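Endoglucanase(Endo-1,4-beta-glucanase)protein (Pseudomonas stutzeri, PDB 6R2J) probably hydrolyses internal beta-1,4-glycosidic bonds of cellulose and binds cellobiose. Local coordinates at residues Tyr139-Glu144 with Ala158-Ile163; Ile172-Glu177 with Phe192-Pro197. All blocks are in the same frame, centred on the assembly; numbering follows the deposited sequence.

Contact 1: residues Tyr139-Glu144 with Ala158-Ile163; sequences YDIMNE and AAVDAI. With BGC (beta-D-glucopyranose), chain E.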
loop_
_atom_site.group_PDB
_atom_site.type_symbol
_atom_site.label_atom_id
_atom_site.label_comp_id
_atom_site.label_asym_id
_atom_site.label_seq_id
_atom_site.Cartn_x
_atom_site.Cartn_y
_atom_site.Cartn_z
ATOM N N TYR A 139 -7.365 -5.356 -2.776
ATOM C CA TYR A 139 -6.759 -6.071 -1.654
ATOM C C TYR A 139 -5.253 -6.174 -1.869
ATOM O O TYR A 139 -4.791 -6.897 -2.760
ATOM C CB TYR A 139 -7.321 -7.491 -1.467
ATOM C CG TYR A 139 -8.786 -7.562 -1.153
ATOM C CD1 TYR A 139 -9.334 -6.747 -0.163
ATOM C CD2 TYR A 139 -9.616 -8.435 -1.830
ATOM C CE1 TYR A 139 -10.641 -6.792 0.132
ATOM C CE2 TYR A 139 -10.970 -8.491 -1.538
ATOM C CZ TYR A 139 -11.476 -7.658 -0.550
ATOM O OH TYR A 139 -12.820 -7.669 -0.227
ATOM N N ASP A 140 -4.493 -5.500 -1.018
ATOM C CA ASP A 140 -3.043 -5.647 -0.940
ATOM C C ASP A 140 -2.851 -6.790 0.052
ATOM O O ASP A 140 -2.859 -6.608 1.270
ATOM C CB ASP A 140 -2.457 -4.306 -0.518
ATOM C CG ASP A 140 -0.950 -4.257 -0.601
ATOM O OD1 ASP A 140 -0.295 -5.339 -0.639
ATOM O OD2 ASP A 140 -0.435 -3.105 -0.586
ATOM N N ILE A 141 -2.772 -8.005 -0.500
ATOM C CA ILE A 141 -2.871 -9.200 0.326
ATOM C C ILE A 141 -1.694 -9.383 1.283
ATOM O O ILE A 141 -1.814 -10.122 2.264
ATOM C CB ILE A 141 -3.090 -10.451 -0.552
ATOM C CG1 ILE A 141 -1.938 -10.689 -1.525
ATOM C CG2 ILE A 141 -4.365 -10.334 -1.371
ATOM C CD1 ILE A 141 -1.961 -12.044 -2.205
ATOM N N MET A 142 -0.562 -8.721 1.062
ATOM C CA MET A 142 0.514 -8.797 2.046
ATOM C C MET A 142 1.483 -7.642 1.857
ATOM O O MET A 142 1.993 -7.452 0.763
ATOM C CB MET A 142 1.298 -10.111 1.905
ATOM C CG MET A 142 2.382 -10.354 2.949
ATOM S SD MET A 142 1.709 -10.297 4.615
ATOM C CE MET A 142 0.383 -11.491 4.518
ATOM N N ASN A 143 1.803 -6.963 2.949
ATOM C CA ASN A 143 2.846 -5.949 2.987
ATOM C C ASN A 143 4.238 -6.556 3.218
ATOM O O ASN A 143 4.466 -7.340 4.156
ATOM C CB ASN A 143 2.511 -4.924 4.088
ATOM C CG ASN A 143 3.573 -3.824 4.245
ATOM O OD1 ASN A 143 3.640 -2.933 3.418
ATOM N ND2 ASN A 143 4.395 -3.894 5.305
ATOM N N GLU A 144 5.165 -6.179 2.345
ATOM C CA GLU A 144 6.598 -6.391 2.542
ATOM C C GLU A 144 7.001 -7.800 3.018
ATOM O O GLU A 144 7.645 -7.940 4.063
ATOM C CB GLU A 144 7.208 -5.310 3.406
ATOM C CG GLU A 144 7.133 -3.918 2.722
ATOM C CD GLU A 144 7.836 -2.782 3.480
ATOM O OE1 GLU A 144 8.386 -3.000 4.583
ATOM O OE2 GLU A 144 7.791 -1.636 2.956
ATOM N N ALA A 158 -2.180 -18.829 -3.241
ATOM C CA ALA A 158 -3.252 -19.411 -2.440
ATOM C C ALA A 158 -4.303 -18.362 -2.104
ATOM O O ALA A 158 -5.503 -18.619 -2.237
ATOM C CB ALA A 158 -2.676 -20.078 -1.190
ATOM N N ALA A 159 -3.872 -17.154 -1.719
ATOM C CA ALA A 159 -4.823 -16.097 -1.380
ATOM C C ALA A 159 -5.573 -15.615 -2.613
ATOM O O ALA A 159 -6.778 -15.353 -2.548
ATOM C CB ALA A 159 -4.101 -14.935 -0.701
ATOM N N VAL A 160 -4.878 -15.476 -3.749
ATOM C CA VAL A 160 -5.536 -15.011 -4.968
ATOM C C VAL A 160 -6.609 -16.007 -5.414
ATOM O O VAL A 160 -7.763 -15.637 -5.683
ATOM C CB VAL A 160 -4.512 -14.748 -6.094
ATOM C CG1 VAL A 160 -5.271 -14.576 -7.412
ATOM C CG2 VAL A 160 -3.625 -13.560 -5.773
ATOM N N ASP A 161 -6.248 -17.290 -5.488
ATOM C CA ASP A 161 -7.233 -18.300 -5.867
ATOM C C ASP A 161 -8.465 -18.185 -4.988
ATOM O O ASP A 161 -9.596 -18.139 -5.481
ATOM C CB ASP A 161 -6.617 -19.700 -5.771
ATOM C CG ASP A 161 -5.522 -19.929 -6.800
ATOM O OD1 ASP A 161 -5.450 -19.163 -7.781
ATOM O OD2 ASP A 161 -4.731 -20.875 -6.637
ATOM N N ALA A 162 -8.251 -18.090 -3.677
ATOM C CA ALA A 162 -9.354 -18.041 -2.720
ATOM C C ALA A 162 -10.204 -16.792 -2.909
ATOM O O ALA A 162 -11.443 -16.862 -2.903
ATOM C CB ALA A 162 -8.811 -18.101 -1.291
ATOM N N ILE A 163 -9.556 -15.637 -3.077
ATOM C CA ILE A 163 -10.299 -14.398 -3.280
ATOM C C ILE A 163 -11.188 -14.503 -4.522
ATOM O O ILE A 163 -12.334 -14.040 -4.530
ATOM C CB ILE A 163 -9.321 -13.209 -3.399
ATOM C CG1 ILE A 163 -8.730 -12.789 -2.046
ATOM C CG2 ILE A 163 -10.027 -12.000 -4.079
ATOM C CD1 ILE A 163 -7.545 -11.772 -2.181
HETATM C C2 BGC E . 13.581 -2.415 1.521
HETATM C C3 BGC E . 12.476 -2.296 0.519
HETATM C C4 BGC E . 11.350 -1.702 1.300
HETATM C C5 BGC E . 11.696 -0.753 2.404
HETATM C C6 BGC E . 10.356 -0.313 2.910
HETATM C C1 BGC E . 13.812 -1.525 2.769
HETATM O O2 BGC E . 14.792 -2.719 0.717
HETATM O O3 BGC E . 12.092 -3.559 -0.037
HETATM O O4 BGC E . 10.588 -1.251 0.204
HETATM O O5 BGC E . 12.482 -1.526 3.432
HETATM O O6 BGC E . 10.555 0.218 4.247
#
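Ile163 sends its CD1 methyl from helix 152-166 into the angle between Ile141 and Tyr139, and this wedge is the heart of the contact. The methyl lies 3.6 Å from Ile141 CG2 and 3.9 Å from Tyr139 CD2, meeting the phenol ring at a slant. An extended Ile163 chain (chi2 169°) carries CD1 well out from the helix, where it crosses both partners obliquely.

Ile141 serves two parts of the helix with its two branches. CG2 takes the Ile163 methyl, while CG1 sits between the backbone N and the carbonyl carbon (chi1 61°) and extends CD1 in another direction. That methyl comes to rest 3.9 Å from Ala159 CB and 4.2 Å from Val160 CG2, about one helical turn from Ile163. All five touching residues are buried, and the contact is entirely apolar, a compact example of branched side chains fitting a helix onto a strand and the chain that follows it.

Beyond the packing, the chain runs on to Glu144 in the glycan pocket. There OE2 of Glu144 comes nearest the bound glucose, 2.9 Å from its C6 carbon, and takes its hydrogen bond from His206 ND1.

Helix 152-166 is the connection of a beta-alpha-beta unit between the parallel strands 136-140 and 171-175. Ile172 and Ile174 of the second strand touch Ile141, Val160 and Ile163 as well. Helix 116-130 covers another flank: its Trp123 ring meets that of Tyr139, and its Tyr119 and Trp123 both hydrogen-bond to Ile141 O.

Contact 2: residues Ile172-Glu177 with Phe192-Pro197; sequences IFIEGE and FLINDP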
loop_
_atom_site.group_PDB
_atom_site.type_symbol
_atom_site.label_atom_id
_atom_site.label_comp_id
_atom_site.label_asym_id
_atom_site.label_seq_id
_atom_site.Cartn_x
_atom_site.Cartn_y
_atom_site.Cartn_z
ATOM N N ILE A 172 -6.429 -6.879 -7.025
ATOM C CA ILE A 172 -5.540 -7.488 -6.041
ATOM C C ILE A 172 -4.136 -6.974 -6.312
ATOM O O ILE A 172 -3.679 -6.996 -7.466
ATOM C CB ILE A 172 -5.561 -9.030 -6.082
ATOM C CG1 ILE A 172 -6.935 -9.570 -5.698
ATOM C CG2 ILE A 172 -4.411 -9.600 -5.158
ATOM C CD1 ILE A 172 -7.140 -11.046 -6.077
ATOM N N PHE A 173 -3.452 -6.543 -5.238
ATOM C CA PHE A 173 -2.105 -5.986 -5.277
ATOM C C PHE A 173 -1.109 -6.990 -4.711
ATOM O O PHE A 173 -1.258 -7.481 -3.574
ATOM C CB PHE A 173 -2.079 -4.645 -4.544
ATOM C CG PHE A 173 -3.010 -3.621 -5.185
ATOM C CD1 PHE A 173 -4.371 -3.662 -4.971
ATOM C CD2 PHE A 173 -2.520 -2.634 -6.032
ATOM C CE1 PHE A 173 -5.200 -2.756 -5.577
ATOM C CE2 PHE A 173 -3.372 -1.699 -6.615
ATOM C CZ PHE A 173 -4.691 -1.784 -6.393
ATOM N N ILE A 174 -0.107 -7.298 -5.530
ATOM C CA ILE A 174 0.888 -8.311 -5.231
ATOM C C ILE A 174 2.230 -7.620 -4.985
ATOM O O ILE A 174 2.812 -7.010 -5.891
ATOM C CB ILE A 174 0.992 -9.355 -6.359
ATOM C CG1 ILE A 174 -0.381 -9.966 -6.687
ATOM C CG2 ILE A 174 2.016 -10.469 -5.979
ATOM C CD1 ILE A 174 -1.025 -10.766 -5.573
ATOM N N GLU A 175 2.744 -7.767 -3.770
ATOM C CA GLU A 175 4.106 -7.409 -3.428
ATOM C C GLU A 175 5.057 -8.604 -3.605
ATOM O O GLU A 175 4.640 -9.776 -3.714
ATOM C CB GLU A 175 4.137 -6.871 -1.978
ATOM C CG GLU A 175 3.213 -5.656 -1.833
ATOM C CD GLU A 175 3.304 -4.961 -0.502
ATOM O OE1 GLU A 175 4.431 -4.795 -0.010
ATOM O OE2 GLU A 175 2.224 -4.564 0.043
ATOM N N GLY A 176 6.351 -8.282 -3.673
ATOM C CA GLY A 176 7.401 -9.259 -3.790
ATOM C C GLY A 176 8.323 -9.280 -2.577
ATOM O O GLY A 176 8.198 -8.526 -1.615
ATOM N N GLU A 177 9.282 -10.183 -2.665
ATOM C CA GLU A 177 10.262 -10.446 -1.626
ATOM C C GLU A 177 11.235 -9.256 -1.477
ATOM O O GLU A 177 11.122 -8.198 -2.139
ATOM C CB GLU A 177 10.875 -11.820 -1.933
ATOM C CG GLU A 177 11.990 -12.387 -1.114
ATOM C CD GLU A 177 11.705 -12.589 0.362
ATOM O OE1 GLU A 177 12.285 -11.782 1.076
ATOM O OE2 GLU A 177 10.997 -13.540 0.812
ATOM N N PHE A 192 8.720 -13.845 -11.065
ATOM C CA PHE A 192 7.587 -13.821 -10.158
ATOM C C PHE A 192 6.327 -13.587 -10.993
ATOM O O PHE A 192 6.278 -12.674 -11.832
ATOM C CB PHE A 192 7.845 -12.744 -9.080
ATOM C CG PHE A 192 6.781 -12.662 -8.011
ATOM C CD1 PHE A 192 6.273 -13.812 -7.414
ATOM C CD2 PHE A 192 6.274 -11.426 -7.627
ATOM C CE1 PHE A 192 5.268 -13.736 -6.457
ATOM C CE2 PHE A 192 5.247 -11.330 -6.696
ATOM C CZ PHE A 192 4.744 -12.489 -6.091
ATOM N N LEU A 193 5.319 -14.445 -10.790
ATOM C CA LEU A 193 4.095 -14.356 -11.584
ATOM C C LEU A 193 2.968 -15.083 -10.882
ATOM O O LEU A 193 3.011 -16.306 -10.742
ATOM C CB LEU A 193 4.298 -14.975 -12.969
ATOM C CG LEU A 193 3.238 -14.617 -14.021
ATOM C CD1 LEU A 193 3.668 -15.117 -15.424
ATOM C CD2 LEU A 193 1.876 -15.200 -13.692
ATOM N N ILE A 194 1.951 -14.350 -10.522
ATOM C CA ILE A 194 0.736 -14.890 -9.928
ATOM C C ILE A 194 -0.349 -14.970 -10.994
ATOM O O ILE A 194 -0.494 -14.075 -11.836
ATOM C CB ILE A 194 0.292 -14.013 -8.733
ATOM C CG1 ILE A 194 1.466 -13.817 -7.767
ATOM C CG2 ILE A 194 -0.909 -14.613 -8.020
ATOM C CD1 ILE A 194 1.902 -15.116 -7.088
ATOM N N ASN A 195 -1.134 -16.029 -10.944
ATOM C CA ASN A 195 -2.162 -16.257 -11.944
ATOM C C ASN A 195 -3.479 -15.633 -11.497
ATOM O O ASN A 195 -3.967 -15.919 -10.391
ATOM C CB ASN A 195 -2.341 -17.754 -12.133
ATOM C CG ASN A 195 -1.104 -18.423 -12.668
ATOM O OD1 ASN A 195 -0.534 -17.989 -13.659
ATOM N ND2 ASN A 195 -0.666 -19.491 -11.994
ATOM N N ASP A 196 -4.027 -14.774 -12.352
ATOM C CA ASP A 196 -5.322 -14.140 -12.125
ATOM C C ASP A 196 -6.081 -14.129 -13.442
ATOM O O ASP A 196 -5.834 -13.272 -14.306
ATOM C CB ASP A 196 -5.236 -12.731 -11.551
ATOM C CG ASP A 196 -6.621 -12.133 -11.277
ATOM O OD1 ASP A 196 -7.622 -12.869 -11.222
ATOM O OD2 ASP A 196 -6.721 -10.914 -11.095
ATOM N N PRO A 197 -6.984 -15.086 -13.650
ATOM C CA PRO A 197 -7.775 -15.094 -14.890
ATOM C C PRO A 197 -8.714 -13.892 -14.997
ATOM O O PRO A 197 -9.279 -13.662 -16.077
ATOM C CB PRO A 197 -8.551 -16.426 -14.816
ATOM C CG PRO A 197 -8.528 -16.794 -13.398
ATOM C CD PRO A 197 -7.230 -16.282 -12.842
#
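Ile174 touches two adjacent carbons of the Phe192 ring through a single methyl, the side chains meeting at a slant: CG2 lies 3.4 Å from both CE2 and CZ. The same methyl also meets Ile194, whose CG1 is 3.8 Å away, so it contacts two residues of the returning loop, on adjacent sides. The branch gets there because CG2 stands opposite the backbone N across the CA-CB bond, which follows from a chi1 of -54°, and CG1 turns elsewhere.

At Glu175 the contact passes from side chain to main chain. The carbonyl oxygen approaches the slanted Phe192 ring, 3.4 Å from CE2, and accepts a hydrogen bond from Trp152 NE1. The side chain of Glu175 points away from the loop, and its carboxylate leads to Glu144 N. One residue thus packs on the loop with its backbone and reaches the barrel interior with its carboxylate.

Gly176 follows, its CA 4.2 Å from Phe192 CE2, while its N is hydrogen-bonded to Ser180 OG. Phe192 reaches these three consecutive residues through one side of its ring, chiefly CE2 and CZ, all at a slant, because CG is trans to its own N (chi1 -176°), directing the ring at Ile174 to Gly176. The loop has other anchors: Ile194 N bonds to Tyr203 OH, and Asp196 is paired with Arg164 of helix 152-166.

Here the loop leads from helix 185-188 back to strand 201-206, so it is the returning leg of the connection between the fifth and sixth strands. Its apolar side chains pack on the outer face of strand 171-175, the side that helices mostly cover in the eight-stranded beta/alpha TIM barrel characteristic of family 5 glycoside hydrolases.

How the contacts relate
Contact 1 and contact 2 lie with centres about 8 Å apart on adjoining strands of the barrel, and they are joined on two levels. Outside the sheet, Ile174 CD1 lies 3.7 Å from Ile141 CD1 and 3.8 Å from Val160 CG2, making one continuous apolar layer. Inside, the Glu175 OE1 to Glu144 N bond measures 2.8 Å; by holding the Glu144 backbone, Glu175 probably helps position this pocket residue. Glu175 OE2 also comes within 2.7 Å of Asp140 OD1, a closeness that suggests a shared proton, with Arg56 bridging to both acids. The side chain of Glu175 is itself about 7 Å from a bound glucose.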